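Local coordinates for ABC transporter sugar binding protein (Xanthomonas axonopodis pv. citri, PDB 3UOR) that probably binds maltose or related sugars in the periplasm and hands them to an ABC transporter for import, at residues 41-46 with 335-340; 56-61 with 317-322; 93-98 with 129-134. All coordinates share one frame; numbering follows the deposited sequence.

Contact 1: 41-46 with 335-340; sequences AEVVAE and AIIGDL
V43 of helix 39-52 pushes both its methyl groups against two successive isoleucines, I336 and I337, at the end of helix 327-337. It is the one buried residue of the four that touch. Its CG1 lies anti to the backbone N (chi1 180°) and meets I336 CG2 at 3.9 Å. The two side chains run past each other in opposite directions, and V43 CG1 also comes within 4.1 Å of I336 CD1. The other methyl, V43 CG2, lies 4.0 Å from I337 CD1. I337 comes at a slant, and its CB is near the same methyl. Periplasmic solute-binding proteins are built of two alpha/beta lobes, and here the C-terminal end of helix 327-337 meets helix 39-52, far away in sequence, in such a fold. F333, one turn earlier on helix 327-337, also touches V43, while I337 reaches K39 and E40. G338, the first residue past the helix, has a positive phi (90°), and beyond it the chain runs on to L340, which bonds through its backbone to V142 of strand 134-150. No hydrogen bond crosses between the segments. At the outer margin E46 brings OE2 to 4.2 Å from I336 CD1.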
ATOM      1  N   ALA A  41       1.133  12.367  11.223  1.00 48.82           N
ATOM      2  CA  ALA A  41       1.245  12.884  12.581  1.00 47.80           C
ATOM      3  C   ALA A  41       0.675  14.303  12.696  1.00 51.64           C
ATOM      4  O   ALA A  41      -0.040  14.612  13.645  1.00 55.07           O
ATOM      5  CB  ALA A  41       2.695  12.862  13.033  1.00 43.28           C
ATOM      6  N   GLU A  42       1.008  15.164  11.737  1.00 55.26           N
ATOM      7  CA  GLU A  42       0.545  16.549  11.755  1.00 61.99           C
ATOM      8  C   GLU A  42      -0.972  16.608  11.692  1.00 59.28           C
ATOM      9  O   GLU A  42      -1.622  17.316  12.465  1.00 67.65           O
ATOM     10  CB  GLU A  42       1.091  17.322  10.558  1.00 66.83           C
ATOM     11  CG  GLU A  42       2.592  17.485  10.497  1.00 74.55           C
ATOM     12  CD  GLU A  42       3.015  18.248   9.248  1.00 92.40           C
ATOM     13  OE1 GLU A  42       2.282  19.179   8.838  1.00 95.37           O
ATOM     14  OE2 GLU A  42       4.072  17.912   8.669  1.00100.85           O
ATOM     15  N   VAL A  43      -1.531  15.872  10.743  1.00 49.16           N
ATOM     16  CA  VAL A  43      -2.961  15.870  10.543  1.00 44.65           C
ATOM     17  C   VAL A  43      -3.688  15.199  11.709  1.00 53.35           C
ATOM     18  O   VAL A  43      -4.658  15.749  12.230  1.00 58.11           O
ATOM     19  CB  VAL A  43      -3.324  15.198   9.213  1.00 46.61           C
ATOM     20  CG1 VAL A  43      -4.818  15.196   9.015  1.00 44.59           C
ATOM     21  CG2 VAL A  43      -2.646  15.925   8.075  1.00 48.66           C
ATOM     22  N   VAL A  44      -3.223  14.029  12.144  1.00 50.69           N
ATOM     23  CA  VAL A  44      -3.922  13.361  13.243  1.00 41.72           C
ATOM     24  C   VAL A  44      -3.883  14.217  14.511  1.00 40.98           C
ATOM     25  O   VAL A  44      -4.768  14.107  15.350  1.00 46.86           O
ATOM     26  CB  VAL A  44      -3.411  11.933  13.540  1.00 39.85           C
ATOM     27  CG1 VAL A  44      -2.125  11.975  14.378  1.00 34.34           C
ATOM     28  CG2 VAL A  44      -4.492  11.134  14.286  1.00 38.91           C
ATOM     29  N   ALA A  45      -2.871  15.073  14.653  1.00 41.55           N
ATOM     30  CA  ALA A  45      -2.818  15.962  15.817  1.00 43.77           C
ATOM     31  C   ALA A  45      -3.998  16.940  15.809  1.00 48.91           C
ATOM     32  O   ALA A  45      -4.514  17.296  16.868  1.00 51.88           O
ATOM     33  CB  ALA A  45      -1.491  16.714  15.881  1.00 44.35           C
ATOM     34  N   GLU A  46      -4.438  17.365  14.626  1.00 43.33           N
ATOM     35  CA  GLU A  46      -5.605  18.252  14.546  1.00 47.85           C
ATOM     36  C   GLU A  46      -6.828  17.494  15.020  1.00 57.01           C
ATOM     37  O   GLU A  46      -7.660  18.016  15.769  1.00 63.23           O
ATOM     38  CB  GLU A  46      -5.866  18.695  13.118  1.00 47.50           C
ATOM     39  CG  GLU A  46      -4.777  19.520  12.506  1.00 55.75           C
ATOM     40  CD  GLU A  46      -5.105  19.868  11.076  1.00 58.84           C
ATOM     41  OE1 GLU A  46      -4.201  19.739  10.230  1.00 56.87           O
ATOM     42  OE2 GLU A  46      -6.268  20.244  10.798  1.00 58.96           O
ATOM     43  N   ALA A 335     -10.165  13.849   3.728  1.00 47.43           N
ATOM     44  CA  ALA A 335     -10.376  15.179   3.165  1.00 49.85           C
ATOM     45  C   ALA A 335      -9.105  15.997   3.257  1.00 51.81           C
ATOM     46  O   ALA A 335      -8.760  16.716   2.325  1.00 45.66           O
ATOM     47  CB  ALA A 335     -11.507  15.894   3.878  1.00 40.35           C
ATOM     48  N   ILE A 336      -8.396  15.871   4.375  1.00 50.05           N
ATOM     49  CA  ILE A 336      -7.235  16.722   4.606  1.00 49.96           C
ATOM     50  C   ILE A 336      -5.989  16.210   3.909  1.00 56.79           C
ATOM     51  O   ILE A 336      -5.297  16.970   3.247  1.00 62.69           O
ATOM     52  CB  ILE A 336      -6.964  16.917   6.106  1.00 48.26           C
ATOM     53  CG1 ILE A 336      -8.192  17.521   6.780  1.00 46.41           C
ATOM     54  CG2 ILE A 336      -5.756  17.796   6.317  1.00 52.73           C
ATOM     55  CD1 ILE A 336      -8.160  17.439   8.278  1.00 45.58           C
ATOM     56  N   ILE A 337      -5.717  14.913   4.031  1.00 58.88           N
ATOM     57  CA  ILE A 337      -4.446  14.368   3.566  1.00 48.65           C
ATOM     58  C   ILE A 337      -4.564  13.320   2.442  1.00 44.87           C
ATOM     59  O   ILE A 337      -3.562  12.931   1.841  1.00 50.20           O
ATOM     60  CB  ILE A 337      -3.628  13.835   4.768  1.00 54.07           C
ATOM     61  CG1 ILE A 337      -2.179  13.570   4.382  1.00 65.76           C
ATOM     62  CG2 ILE A 337      -4.245  12.583   5.329  1.00 53.08           C
ATOM     63  CD1 ILE A 337      -1.323  13.132   5.563  1.00 75.07           C
ATOM     64  N   GLY A 338      -5.778  12.867   2.141  1.00 41.00           N
ATOM     65  CA  GLY A 338      -5.967  11.971   1.005  1.00 31.69           C
ATOM     66  C   GLY A 338      -5.842  10.484   1.319  1.00 34.77           C
ATOM     67  O   GLY A 338      -6.006   9.660   0.428  1.00 37.56           O
ATOM     68  N   ASP A 339      -5.561  10.137   2.576  1.00 34.74           N
ATOM     69  CA  ASP A 339      -5.387   8.737   2.975  1.00 34.92           C
ATOM     70  C   ASP A 339      -6.698   7.984   2.916  1.00 36.58           C
ATOM     71  O   ASP A 339      -7.735   8.492   3.332  1.00 37.99           O
ATOM     72  CB  ASP A 339      -4.764   8.626   4.368  1.00 36.62           C
ATOM     73  CG  ASP A 339      -3.308   9.067   4.386  1.00 43.63           C
ATOM     74  OD1 ASP A 339      -2.718   9.132   3.301  1.00 47.29           O
ATOM     75  OD2 ASP A 339      -2.758   9.359   5.462  1.00 45.00           O
ATOM     76  N   LEU A 340      -6.655   6.774   2.379  1.00 33.19           N
ATOM     77  CA  LEU A 340      -7.895   6.065   2.075  1.00 30.94           C
ATOM     78  C   LEU A 340      -8.484   5.404   3.312  1.00 25.88           C
ATOM     79  O   LEU A 340      -7.795   4.714   4.053  1.00 33.20           O
ATOM     80  CB  LEU A 340      -7.670   4.998   1.002  1.00 27.23           C
ATOM     81  CG  LEU A 340      -6.990   5.390  -0.316  1.00 26.24           C
ATOM     82  CD1 LEU A 340      -6.773   4.104  -1.113  1.00 22.22           C
ATOM     83  CD2 LEU A 340      -7.869   6.378  -1.082  1.00 27.52           C
TER

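Contact 2: 56-61 with 317-322; sequences PTIHVD and SWKLIE
V60 lays its CG1 methyl against CD2 of L320, with 4.1 Å between the two carbons. The side chains meet obliquely. V60 CG1 is anti to the backbone N (chi1 -179°), as is CG of L320 (chi1 166°), from which CD2 reaches the valine. V60 sits on strand 58-64 and L320 on helix 314-324, so a helix packs on a strand of the sheet. Two residues back on the strand, I58 points the same way. Its CD1 lies 4.3 Å from CD of K319, so the lysine takes part through the aliphatic middle of its chain. The lysine is extended as far as CE, with chi2 and chi3 both close to 180°, and its exposed side chain lies at the margin of the contact. F51 of helix 39-52 touches I58, V60 and L320 and joins the apolar cluster. L320 also reaches F34 on the neighbouring parallel strand 30-36. The arrangement is that of an alpha/beta layer, with helices lying on a sheet, as expected of a lobe of a solute-binding protein. The strand backbone has its own partners, for V60 N bonds to E52 OE1. No hydrogen bond or salt bridge joins the two segments. Their attraction therefore rests on dispersion and the burial of apolar surface, with little directional constraint.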
ATOM      1  N   PRO A  56     -12.477  15.017  27.990  1.00 82.51           N
ATOM      2  CA  PRO A  56     -11.640  15.973  28.736  1.00 81.45           C
ATOM      3  C   PRO A  56     -10.776  15.351  29.845  1.00 81.78           C
ATOM      4  O   PRO A  56      -9.849  16.003  30.339  1.00 76.67           O
ATOM      5  CB  PRO A  56     -12.665  16.948  29.325  1.00 81.07           C
ATOM      6  CG  PRO A  56     -13.920  16.152  29.425  1.00 84.72           C
ATOM      7  CD  PRO A  56     -13.914  15.208  28.257  1.00 82.46           C
ATOM      8  N   THR A  57     -11.067  14.105  30.215  1.00 80.18           N
ATOM      9  CA  THR A  57     -10.263  13.379  31.195  1.00 81.34           C
ATOM     10  C   THR A  57      -9.020  12.760  30.552  1.00 85.93           C
ATOM     11  O   THR A  57      -8.153  12.212  31.244  1.00 78.72           O
ATOM     12  CB  THR A  57     -11.080  12.249  31.851  1.00 80.12           C
ATOM     13  OG1 THR A  57     -11.547  11.338  30.842  1.00 73.83           O
ATOM     14  CG2 THR A  57     -12.273  12.830  32.606  1.00 78.19           C
ATOM     15  N   ILE A  58      -8.949  12.842  29.221  1.00 86.79           N
ATOM     16  CA  ILE A  58      -7.863  12.231  28.456  1.00 74.44           C
ATOM     17  C   ILE A  58      -7.039  13.277  27.721  1.00 71.34           C
ATOM     18  O   ILE A  58      -7.573  14.069  26.950  1.00 76.18           O
ATOM     19  CB  ILE A  58      -8.405  11.225  27.424  1.00 69.81           C
ATOM     20  CG1 ILE A  58      -9.081  10.046  28.127  1.00 72.33           C
ATOM     21  CG2 ILE A  58      -7.289  10.722  26.539  1.00 61.63           C
ATOM     22  CD1 ILE A  58      -9.956   9.217  27.215  1.00 69.40           C
ATOM     23  N   HIS A  59      -5.736  13.286  27.975  1.00 73.59           N
ATOM     24  CA  HIS A  59      -4.814  14.087  27.183  1.00 76.42           C
ATOM     25  C   HIS A  59      -4.027  13.170  26.252  1.00 72.69           C
ATOM     26  O   HIS A  59      -3.561  12.106  26.661  1.00 66.17           O
ATOM     27  CB  HIS A  59      -3.861  14.889  28.070  1.00 84.37           C
ATOM     28  CG  HIS A  59      -2.656  15.412  27.348  1.00 95.25           C
ATOM     29  ND1 HIS A  59      -2.747  16.282  26.280  1.00101.84           N
ATOM     30  CD2 HIS A  59      -1.334  15.193  27.540  1.00101.29           C
ATOM     31  CE1 HIS A  59      -1.532  16.569  25.844  1.00104.61           C
ATOM     32  NE2 HIS A  59      -0.657  15.924  26.594  1.00104.37           N
ATOM     33  N   VAL A  60      -3.903  13.577  24.993  1.00 70.34           N
ATOM     34  CA  VAL A  60      -3.153  12.809  24.013  1.00 65.99           C
ATOM     35  C   VAL A  60      -1.904  13.573  23.590  1.00 67.51           C
ATOM     36  O   VAL A  60      -1.990  14.669  23.028  1.00 68.82           O
ATOM     37  CB  VAL A  60      -3.986  12.512  22.761  1.00 57.32           C
ATOM     38  CG1 VAL A  60      -3.162  11.690  21.796  1.00 50.21           C
ATOM     39  CG2 VAL A  60      -5.284  11.797  23.130  1.00 57.12           C
ATOM     40  N   ASP A  61      -0.746  12.993  23.871  1.00 60.86           N
ATOM     41  CA  ASP A  61       0.509  13.602  23.483  1.00 63.09           C
ATOM     42  C   ASP A  61       0.958  12.999  22.165  1.00 61.33           C
ATOM     43  O   ASP A  61       1.451  11.869  22.125  1.00 59.33           O
ATOM     44  CB  ASP A  61       1.565  13.378  24.567  1.00 72.33           C
ATOM     45  CG  ASP A  61       2.952  13.811  24.130  1.00 81.31           C
ATOM     46  OD1 ASP A  61       3.060  14.678  23.233  1.00 88.08           O
ATOM     47  OD2 ASP A  61       3.937  13.276  24.682  1.00 81.99           O
ATOM     48  N   SER A 317      -6.297   4.259  25.668  1.00 55.37           N
ATOM     49  CA  SER A 317      -5.627   4.036  24.398  1.00 50.06           C
ATOM     50  C   SER A 317      -6.592   3.462  23.374  1.00 49.04           C
ATOM     51  O   SER A 317      -6.632   3.927  22.243  1.00 46.07           O
ATOM     52  CB  SER A 317      -4.432   3.103  24.589  1.00 47.57           C
ATOM     53  OG  SER A 317      -3.361   3.798  25.205  1.00 51.54           O
ATOM     54  N   TRP A 318      -7.377   2.465  23.777  1.00 49.39           N
ATOM     55  CA  TRP A 318      -8.353   1.902  22.868  1.00 41.89           C
ATOM     56  C   TRP A 318      -9.362   2.953  22.413  1.00 42.68           C
ATOM     57  O   TRP A 318      -9.739   2.988  21.249  1.00 38.58           O
ATOM     58  CB  TRP A 318      -9.106   0.734  23.489  1.00 43.29           C
ATOM     59  CG  TRP A 318     -10.271   0.389  22.631  1.00 46.82           C
ATOM     60  CD1 TRP A 318     -11.590   0.620  22.896  1.00 51.18           C
ATOM     61  CD2 TRP A 318     -10.221  -0.186  21.320  1.00 37.78           C
ATOM     62  NE1 TRP A 318     -12.370   0.196  21.838  1.00 51.34           N
ATOM     63  CE2 TRP A 318     -11.550  -0.305  20.862  1.00 47.54           C
ATOM     64  CE3 TRP A 318      -9.181  -0.635  20.498  1.00 41.71           C
ATOM     65  CZ2 TRP A 318     -11.865  -0.851  19.618  1.00 48.32           C
ATOM     66  CZ3 TRP A 318      -9.494  -1.173  19.267  1.00 39.29           C
ATOM     67  CH2 TRP A 318     -10.827  -1.277  18.837  1.00 45.67           C
ATOM     68  N   LYS A 319      -9.820   3.800  23.326  1.00 42.01           N
ATOM     69  CA  LYS A 319     -10.814   4.820  22.959  1.00 40.30           C
ATOM     70  C   LYS A 319     -10.283   5.735  21.862  1.00 45.73           C
ATOM     71  O   LYS A 319     -11.019   6.132  20.962  1.00 49.73           O
ATOM     72  CB  LYS A 319     -11.240   5.658  24.174  1.00 40.42           C
ATOM     73  CG  LYS A 319     -12.097   4.910  25.196  1.00 52.20           C
ATOM     74  CD  LYS A 319     -12.403   5.812  26.389  1.00 59.16           C
ATOM     75  CE  LYS A 319     -13.292   5.135  27.435  1.00 71.48           C
ATOM     76  NZ  LYS A 319     -14.738   5.254  27.095  1.00 72.48           N
ATOM     77  N   LEU A 320      -9.005   6.083  21.945  1.00 43.03           N
ATOM     78  CA  LEU A 320      -8.403   6.911  20.917  1.00 42.99           C
ATOM     79  C   LEU A 320      -8.441   6.200  19.559  1.00 44.10           C
ATOM     80  O   LEU A 320      -8.720   6.817  18.528  1.00 43.93           O
ATOM     81  CB  LEU A 320      -6.969   7.283  21.290  1.00 35.36           C
ATOM     82  CG  LEU A 320      -6.155   7.863  20.148  1.00 35.62           C
ATOM     83  CD1 LEU A 320      -6.790   9.127  19.621  1.00 48.63           C
ATOM     84  CD2 LEU A 320      -4.735   8.123  20.601  1.00 44.93           C
ATOM     85  N   ILE A 321      -8.188   4.897  19.558  1.00 39.78           N
ATOM     86  CA  ILE A 321      -8.116   4.161  18.299  1.00 34.70           C
ATOM     87  C   ILE A 321      -9.501   4.025  17.700  1.00 38.70           C
ATOM     88  O   ILE A 321      -9.695   4.125  16.480  1.00 37.64           O
ATOM     89  CB  ILE A 321      -7.500   2.769  18.476  1.00 39.55           C
ATOM     90  CG1 ILE A 321      -5.991   2.878  18.713  1.00 38.86           C
ATOM     91  CG2 ILE A 321      -7.724   1.937  17.235  1.00 38.28           C
ATOM     92  CD1 ILE A 321      -5.322   1.539  18.855  1.00 39.89           C
ATOM     93  N   GLU A 322     -10.466   3.822  18.584  1.00 39.44           N
ATOM     94  CA  GLU A 322     -11.855   3.700  18.209  1.00 41.81           C
ATOM     95  C   GLU A 322     -12.329   4.997  17.587  1.00 40.66           C
ATOM     96  O   GLU A 322     -13.008   4.975  16.567  1.00 42.74           O
ATOM     97  CB  GLU A 322     -12.693   3.379  19.442  1.00 43.81           C
ATOM     98  CG  GLU A 322     -14.071   2.878  19.109  1.00 50.48           C
ATOM     99  CD  GLU A 322     -14.873   2.553  20.356  1.00 52.76           C
ATOM    100  OE1 GLU A 322     -15.242   3.498  21.082  1.00 58.86           O
ATOM    101  OE2 GLU A 322     -15.135   1.364  20.602  1.00 42.04           O
TER

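Contact 3: 93-98 with 129-134; sequences WLPEFA and NLVDGT
L94 drives its CD2 methyl at the backbone of N129, with CD2 3.4 Å from N129 CA. This is a close approach for two carbons. The two side chains cross at an angle. The N129 side chain leaves its backbone pointing away from the helix, yet its CB is still 3.9 Å from L94 CD2. The leucine has chi1 of -111°, well off a staggered value, so it is probably somewhat strained in this position.

V131 makes the second half of the contact. It faces the helix and splits its methyls between two residues. CG1, anti to the backbone N (chi1 173°), meets CB of A98 at 4.1 Å. CG2 lies 4.0 Å from CA of P95 and 4.4 Å from CG of the same proline. V131 thus fits against the helix surface between P95 and A98, which are three residues apart.

All five touching residues are buried. Other parts of the chain close round them: A98 also touches Y136 and L103, N129 touches L135 and P139, and P95 touches K373. No hydrogen bond crosses the contact. V131 and T134 pair through both backbone N-H groups, V131 N to T134 O at 2.9 Å, which closes a type I' turn with D132 and G133 at its tip. The arrangement is a beta hairpin with a two-residue type I' loop, whose first strand packs on the short helix 94-99.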
ATOM      1  N   TRP A  93       5.254  -3.898   9.104  1.00 39.33           N
ATOM      2  CA  TRP A  93       6.008  -3.949  10.349  1.00 36.75           C
ATOM      3  C   TRP A  93       5.328  -4.795  11.423  1.00 40.80           C
ATOM      4  O   TRP A  93       5.974  -5.212  12.370  1.00 44.55           O
ATOM      5  CB  TRP A  93       6.225  -2.542  10.906  1.00 39.10           C
ATOM      6  CG  TRP A  93       7.101  -1.698  10.062  1.00 47.03           C
ATOM      7  CD1 TRP A  93       7.611  -2.017   8.839  1.00 53.78           C
ATOM      8  CD2 TRP A  93       7.581  -0.385  10.368  1.00 50.36           C
ATOM      9  NE1 TRP A  93       8.377  -0.984   8.364  1.00 52.62           N
ATOM     10  CE2 TRP A  93       8.376   0.029   9.286  1.00 54.72           C
ATOM     11  CE3 TRP A  93       7.417   0.476  11.450  1.00 58.50           C
ATOM     12  CZ2 TRP A  93       9.002   1.262   9.256  1.00 58.30           C
ATOM     13  CZ3 TRP A  93       8.037   1.697  11.419  1.00 63.67           C
ATOM     14  CH2 TRP A  93       8.825   2.080  10.331  1.00 66.58           C
ATOM     15  N   LEU A  94       4.027  -5.032  11.298  1.00 43.48           N
ATOM     16  CA  LEU A  94       3.284  -5.769  12.333  1.00 34.84           C
ATOM     17  C   LEU A  94       3.891  -7.125  12.695  1.00 43.53           C
ATOM     18  O   LEU A  94       4.040  -7.428  13.878  1.00 47.72           O
ATOM     19  CB  LEU A  94       1.830  -5.978  11.915  1.00 42.07           C
ATOM     20  CG  LEU A  94       0.736  -5.241  12.669  1.00 49.41           C
ATOM     21  CD1 LEU A  94       1.053  -3.767  12.743  1.00 45.47           C
ATOM     22  CD2 LEU A  94      -0.581  -5.469  11.971  1.00 56.67           C
ATOM     23  N   PRO A  95       4.215  -7.961  11.684  1.00 35.61           N
ATOM     24  CA  PRO A  95       4.688  -9.309  12.015  1.00 40.39           C
ATOM     25  C   PRO A  95       5.913  -9.261  12.910  1.00 43.86           C
ATOM     26  O   PRO A  95       6.040 -10.066  13.821  1.00 56.17           O
ATOM     27  CB  PRO A  95       5.042  -9.893  10.650  1.00 43.47           C
ATOM     28  CG  PRO A  95       4.116  -9.220   9.721  1.00 37.28           C
ATOM     29  CD  PRO A  95       4.045  -7.799  10.230  1.00 36.94           C
ATOM     30  N   GLU A  96       6.795  -8.302  12.673  1.00 49.02           N
ATOM     31  CA  GLU A  96       7.976  -8.163  13.502  1.00 51.44           C
ATOM     32  C   GLU A  96       7.633  -7.783  14.936  1.00 49.36           C
ATOM     33  O   GLU A  96       8.081  -8.442  15.878  1.00 52.53           O
ATOM     34  CB  GLU A  96       8.957  -7.151  12.913  1.00 51.66           C
ATOM     35  CG  GLU A  96      10.202  -6.981  13.786  1.00 64.49           C
ATOM     36  CD  GLU A  96      11.285  -6.157  13.118  1.00 71.71           C
ATOM     37  OE1 GLU A  96      11.076  -5.721  11.963  1.00 76.68           O
ATOM     38  OE2 GLU A  96      12.347  -5.952  13.744  1.00 74.17           O
ATOM     39  N   PHE A  97       6.853  -6.720  15.120  1.00 43.88           N
ATOM     40  CA  PHE A  97       6.516  -6.312  16.479  1.00 38.01           C
ATOM     41  C   PHE A  97       5.612  -7.321  17.186  1.00 44.01           C
ATOM     42  O   PHE A  97       5.651  -7.446  18.409  1.00 47.85           O
ATOM     43  CB  PHE A  97       5.984  -4.879  16.511  1.00 39.89           C
ATOM     44  CG  PHE A  97       7.049  -3.864  16.212  1.00 45.22           C
ATOM     45  CD1 PHE A  97       7.770  -3.271  17.239  1.00 47.90           C
ATOM     46  CD2 PHE A  97       7.372  -3.548  14.906  1.00 38.79           C
ATOM     47  CE1 PHE A  97       8.787  -2.352  16.965  1.00 48.77           C
ATOM     48  CE2 PHE A  97       8.394  -2.626  14.618  1.00 45.42           C
ATOM     49  CZ  PHE A  97       9.100  -2.034  15.647  1.00 45.13           C
ATOM     50  N   ALA A  98       4.827  -8.068  16.414  1.00 43.22           N
ATOM     51  CA  ALA A  98       3.998  -9.126  16.985  1.00 45.22           C
ATOM     52  C   ALA A  98       4.866 -10.281  17.478  1.00 54.55           C
ATOM     53  O   ALA A  98       4.719 -10.751  18.608  1.00 55.22           O
ATOM     54  CB  ALA A  98       2.982  -9.621  15.973  1.00 42.48           C
ATOM     55  N   ASN A 129      -3.626  -7.182   9.474  1.00 30.10           N
ATOM     56  CA  ASN A 129      -3.397  -7.037  10.914  1.00 33.54           C
ATOM     57  C   ASN A 129      -3.428  -8.362  11.654  1.00 36.63           C
ATOM     58  O   ASN A 129      -3.295  -8.407  12.869  1.00 40.15           O
ATOM     59  CB  ASN A 129      -4.403  -6.076  11.537  1.00 38.70           C
ATOM     60  CG  ASN A 129      -4.113  -4.642  11.191  1.00 40.72           C
ATOM     61  OD1 ASN A 129      -3.895  -3.820  12.070  1.00 48.13           O
ATOM     62  ND2 ASN A 129      -4.091  -4.335   9.911  1.00 48.06           N
ATOM     63  N   LEU A 130      -3.630  -9.445  10.918  1.00 37.39           N
ATOM     64  CA  LEU A 130      -3.704 -10.760  11.541  1.00 35.45           C
ATOM     65  C   LEU A 130      -2.361 -11.457  11.403  1.00 43.45           C
ATOM     66  O   LEU A 130      -1.823 -11.598  10.305  1.00 45.25           O
ATOM     67  CB  LEU A 130      -4.801 -11.595  10.893  1.00 31.43           C
ATOM     68  CG  LEU A 130      -6.217 -11.204  11.305  1.00 45.27           C
ATOM     69  CD1 LEU A 130      -7.243 -11.874  10.399  1.00 49.58           C
ATOM     70  CD2 LEU A 130      -6.427 -11.597  12.761  1.00 42.69           C
ATOM     71  N   VAL A 131      -1.799 -11.859  12.528  1.00 45.74           N
ATOM     72  CA  VAL A 131      -0.519 -12.531  12.501  1.00 52.93           C
ATOM     73  C   VAL A 131      -0.669 -13.861  13.199  1.00 57.97           C
ATOM     74  O   VAL A 131      -0.838 -13.920  14.424  1.00 44.86           O
ATOM     75  CB  VAL A 131       0.582 -11.699  13.165  1.00 55.54           C
ATOM     76  CG1 VAL A 131       1.853 -12.513  13.252  1.00 57.39           C
ATOM     77  CG2 VAL A 131       0.821 -10.425  12.375  1.00 45.81           C
ATOM     78  N   ASP A 132      -0.648 -14.927  12.407  1.00 58.73           N
ATOM     79  CA  ASP A 132      -0.759 -16.251  12.961  1.00 59.76           C
ATOM     80  C   ASP A 132      -2.135 -16.408  13.587  1.00 62.02           C
ATOM     81  O   ASP A 132      -2.271 -16.996  14.660  1.00 54.46           O
ATOM     82  CB  ASP A 132       0.311 -16.446  14.031  1.00 74.88           C
ATOM     83  CG  ASP A 132       0.705 -17.890  14.197  1.00 90.99           C
ATOM     84  OD1 ASP A 132       1.092 -18.504  13.176  1.00 97.88           O
ATOM     85  OD2 ASP A 132       0.635 -18.403  15.338  1.00 92.37           O
ATOM     86  N   GLY A 133      -3.146 -15.854  12.927  1.00 62.11           N
ATOM     87  CA  GLY A 133      -4.515 -15.982  13.388  1.00 57.89           C
ATOM     88  C   GLY A 133      -4.889 -15.078  14.549  1.00 60.23           C
ATOM     89  O   GLY A 133      -6.021 -15.129  15.044  1.00 63.52           O
ATOM     90  N   THR A 134      -3.953 -14.244  14.991  1.00 49.76           N
ATOM     91  CA  THR A 134      -4.222 -13.336  16.104  1.00 47.11           C
ATOM     92  C   THR A 134      -4.207 -11.873  15.649  1.00 44.80           C
ATOM     93  O   THR A 134      -3.290 -11.451  14.962  1.00 35.28           O
ATOM     94  CB  THR A 134      -3.212 -13.549  17.262  1.00 47.50           C
ATOM     95  OG1 THR A 134      -3.332 -14.889  17.755  1.00 54.10           O
ATOM     96  CG2 THR A 134      -3.491 -12.584  18.408  1.00 42.90           C
TER

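Contacts 1 and 2 are close neighbours in the fold, with centres about 17 Å apart and nearest atoms about 6 Å apart. They join the same two pieces of chain: helix 39-52 runs on to strand 58-64, and helix 314-324 is followed by helix 327-337. Early and late parts of the sequence are thus brought together twice. Contact 3 joins segments much nearer in sequence, and lies between the two halves of both other contacts along the chain. Its centre is about 25 Å from the centre of contact 1 and about 24 Å from that of contact 2. Contacts 2 and 3 both reach the large mixed sheet.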